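Beta-1,4-mannanase (Aplysia kurodai, PDB 3VUP) probably hydrolyses the beta-1,4-mannosidic linkages of mannan, as a TIM-barrel enzyme of the sea hare's digestive fluid. Local coordinates at residues 197-201 with 239-245. Numbering follows the deposited sequence. Where two conformers were deposited one is given.
Sequences YQDIL and HYSDHCL. With SO4 (sulfate ion), chain I.
Tyr-197 and His-239 stack face to face, their ring centroids 3.9 Å apart and their planes only 10° from parallel, with His-239 ND1 lying over the middle of the phenol ring. The stack illustrates how an aromatic cluster can tie a helix start to a neighbouring loop, and a third ring extends it: Tyr-197 OH donates a hydrogen bond to Tyr-240 OH at 2.8 Å. The two tyrosine rings are inclined at 63°, and the hydroxyl end of Tyr-240, with CE1, lies at the rim of the Tyr-197 ring close to its plane. His-239 CB sits above the centre of one face of the Tyr-240 ring.

Beside the rings, Leu-201 wedges its two methyls between loop and helix, with CG anti to the carbonyl carbon (chi1 -66°) and CD2 carried toward the loop. Leu-201 CD2 lies 3.9 Å from both Tyr-240 CD1 and Leu-245 CD2, and Leu-201 CD1 is 4.1 Å from Cys-244 CB. Leu-201 CD2 also lies 3.3 Å from His-239 O, a buried carbonyl without a polar partner.

In the second shell, Cys-177 O accepts from His-239 ND1, which helps to set the imidazole's rotation, while Glu-164 OE2 bonds to Tyr-240 OH. Ser-241 OG, the N-cap of helix 242-249, accepts from Cys-244 N, and Cys-244 is disulfide-linked to Cys-177.

The contact thus joins the first turn of helix 197-214 to the start of helix 242-249, with Tyr-240 reaching inward to Met-222 and Val-224 on barrel strand 220-224.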
loop_
_atom_site.group_PDB
_atom_site.type_symbol
_atom_site.label_atom_id
_atom_site.label_comp_id
_atom_site.label_asym_id
_atom_site.label_seq_id
_atom_site.Cartn_x
_atom_site.Cartn_y
_atom_site.Cartn_z
ATOM N N TYR A 197 -17.008 8.531 2.576
ATOM C CA TYR A 197 -15.924 8.147 3.476
ATOM C C TYR A 197 -16.343 7.216 4.598
ATOM O O TYR A 197 -15.534 6.409 5.029
ATOM C CB TYR A 197 -15.122 9.346 4.010
ATOM C CG TYR A 197 -13.825 9.512 3.249
ATOM C CD1 TYR A 197 -12.722 8.719 3.526
ATOM C CD2 TYR A 197 -13.724 10.422 2.219
ATOM C CE1 TYR A 197 -11.536 8.846 2.799
ATOM C CE2 TYR A 197 -12.554 10.561 1.491
ATOM C CZ TYR A 197 -11.459 9.775 1.786
ATOM O OH TYR A 197 -10.310 9.925 1.047
ATOM N N GLN A 198 -17.578 7.294 5.079
ATOM C CA GLN A 198 -17.928 6.365 6.149
ATOM C C GLN A 198 -17.790 4.915 5.662
ATOM O O GLN A 198 -17.282 4.053 6.390
ATOM C CB GLN A 198 -19.323 6.633 6.714
ATOM C CG GLN A 198 -19.636 5.799 7.952
ATOM C CD GLN A 198 -20.989 6.124 8.556
ATOM O OE1 GLN A 198 -21.655 7.068 8.136
ATOM N NE2 GLN A 198 -21.405 5.333 9.540
ATOM N N ASP A 199 -18.212 4.649 4.426
ATOM C CA ASP A 199 -18.102 3.308 3.869
ATOM C C ASP A 199 -16.649 2.884 3.683
ATOM O O ASP A 199 -16.281 1.768 4.062
ATOM C CB ASP A 199 -18.831 3.193 2.528
ATOM C CG ASP A 199 -20.337 3.222 2.663
ATOM O OD1 ASP A 199 -20.882 2.742 3.675
ATOM O OD2 ASP A 199 -20.984 3.716 1.724
ATOM N N ILE A 200 -15.817 3.742 3.095
ATOM C CA ILE A 200 -14.428 3.352 2.858
ATOM C C ILE A 200 -13.661 3.215 4.171
ATOM O O ILE A 200 -12.818 2.327 4.310
ATOM C CB ILE A 200 -13.678 4.288 1.860
ATOM C CG1 ILE A 200 -12.578 3.514 1.129
ATOM C CG2 ILE A 200 -13.080 5.506 2.556
ATOM C CD1 ILE A 200 -13.087 2.477 0.147
ATOM N N LEU A 201 -13.969 4.057 5.152
ATOM C CA LEU A 201 -13.279 3.958 6.431
ATOM C C LEU A 201 -13.682 2.697 7.195
ATOM O O LEU A 201 -12.847 2.101 7.877
ATOM C CB LEU A 201 -13.447 5.227 7.264
ATOM C CG LEU A 201 -12.794 6.478 6.679
ATOM C CD1 LEU A 201 -13.191 7.691 7.505
ATOM C CD2 LEU A 201 -11.277 6.320 6.604
ATOM N N HIS A 239 -8.146 12.015 6.548
ATOM C CA HIS A 239 -9.222 11.050 6.686
ATOM C C HIS A 239 -8.849 9.747 7.369
ATOM O O HIS A 239 -9.731 8.969 7.717
ATOM C CB HIS A 239 -9.801 10.742 5.316
ATOM C CG HIS A 239 -10.584 11.880 4.761
ATOM N ND1 HIS A 239 -11.861 12.163 5.191
ATOM C CD2 HIS A 239 -10.253 12.859 3.888
ATOM C CE1 HIS A 239 -12.296 13.249 4.580
ATOM N NE2 HIS A 239 -11.338 13.695 3.784
ATOM N N TYR A 240 -7.558 9.506 7.560
ATOM C CA TYR A 240 -7.081 8.161 7.866
ATOM C C TYR A 240 -6.464 8.020 9.250
ATOM O O TYR A 240 -5.745 7.057 9.521
ATOM C CB TYR A 240 -6.126 7.686 6.779
ATOM C CG TYR A 240 -6.729 7.782 5.395
ATOM C CD1 TYR A 240 -7.768 6.943 5.002
ATOM C CD2 TYR A 240 -6.276 8.730 4.488
ATOM C CE1 TYR A 240 -8.313 7.022 3.730
ATOM C CE2 TYR A 240 -6.820 8.820 3.214
ATOM C CZ TYR A 240 -7.832 7.958 2.843
ATOM O OH TYR A 240 -8.385 8.019 1.583
ATOM N N SER A 241 -6.748 8.985 10.114
ATOM C CA SER A 241 -6.337 8.918 11.504
ATOM C C SER A 241 -6.970 7.724 12.212
ATOM O O SER A 241 -8.000 7.184 11.791
ATOM C CB SER A 241 -6.789 10.177 12.232
ATOM O OG SER A 241 -8.208 10.220 12.267
ATOM N N ASP A 242 -6.362 7.343 13.332
ATOM C CA ASP A 242 -6.908 6.288 14.171
ATOM C C ASP A 242 -8.351 6.622 14.554
ATOM O O ASP A 242 -9.228 5.763 14.524
ATOM C CB ASP A 242 -6.096 6.158 15.460
ATOM C CG ASP A 242 -4.664 5.677 15.244
ATOM O OD1 ASP A 242 -4.210 5.480 14.096
ATOM O OD2 ASP A 242 -3.977 5.512 16.269
ATOM N N HIS A 243 -8.577 7.873 14.938
ATOM C CA HIS A 243 -9.899 8.317 15.342
ATOM C C HIS A 243 -10.939 8.091 14.244
ATOM O O HIS A 243 -12.046 7.615 14.512
ATOM C CB HIS A 243 -9.848 9.793 15.718
ATOM C CG HIS A 243 -11.197 10.402 15.914
ATOM N ND1 HIS A 243 -11.966 10.156 17.029
ATOM C CD2 HIS A 243 -11.923 11.229 15.128
ATOM C CE1 HIS A 243 -13.105 10.815 16.926
ATOM N NE2 HIS A 243 -13.105 11.473 15.783
ATOM N N CYS A 244 -10.606 8.454 13.010
ATOM C CA CYS A 244 -11.568 8.331 11.917
ATOM C C CYS A 244 -11.890 6.889 11.575
ATOM O O CYS A 244 -13.049 6.550 11.327
ATOM C CB CYS A 244 -11.077 9.081 10.678
ATOM S SG CYS A 244 -11.090 10.883 10.903
ATOM N N LEU A 245 -10.877 6.033 11.560
ATOM C CA LEU A 245 -11.110 4.627 11.259
ATOM C C LEU A 245 -11.973 3.976 12.341
ATOM O O LEU A 245 -12.936 3.264 12.039
ATOM C CB LEU A 245 -9.784 3.890 11.106
ATOM C CG LEU A 245 -9.010 4.274 9.845
ATOM C CD1 LEU A 245 -7.537 3.955 10.008
ATOM C CD2 LEU A 245 -9.560 3.534 8.659
HETATM S S SO4 I . -10.238 7.251 19.211
HETATM O O1 SO4 I . -11.296 6.320 18.817
HETATM O O2 SO4 I . -9.001 6.938 18.496
HETATM O O3 SO4 I . -10.665 8.616 18.926
HETATM O O4 SO4 I . -9.992 7.110 20.642
#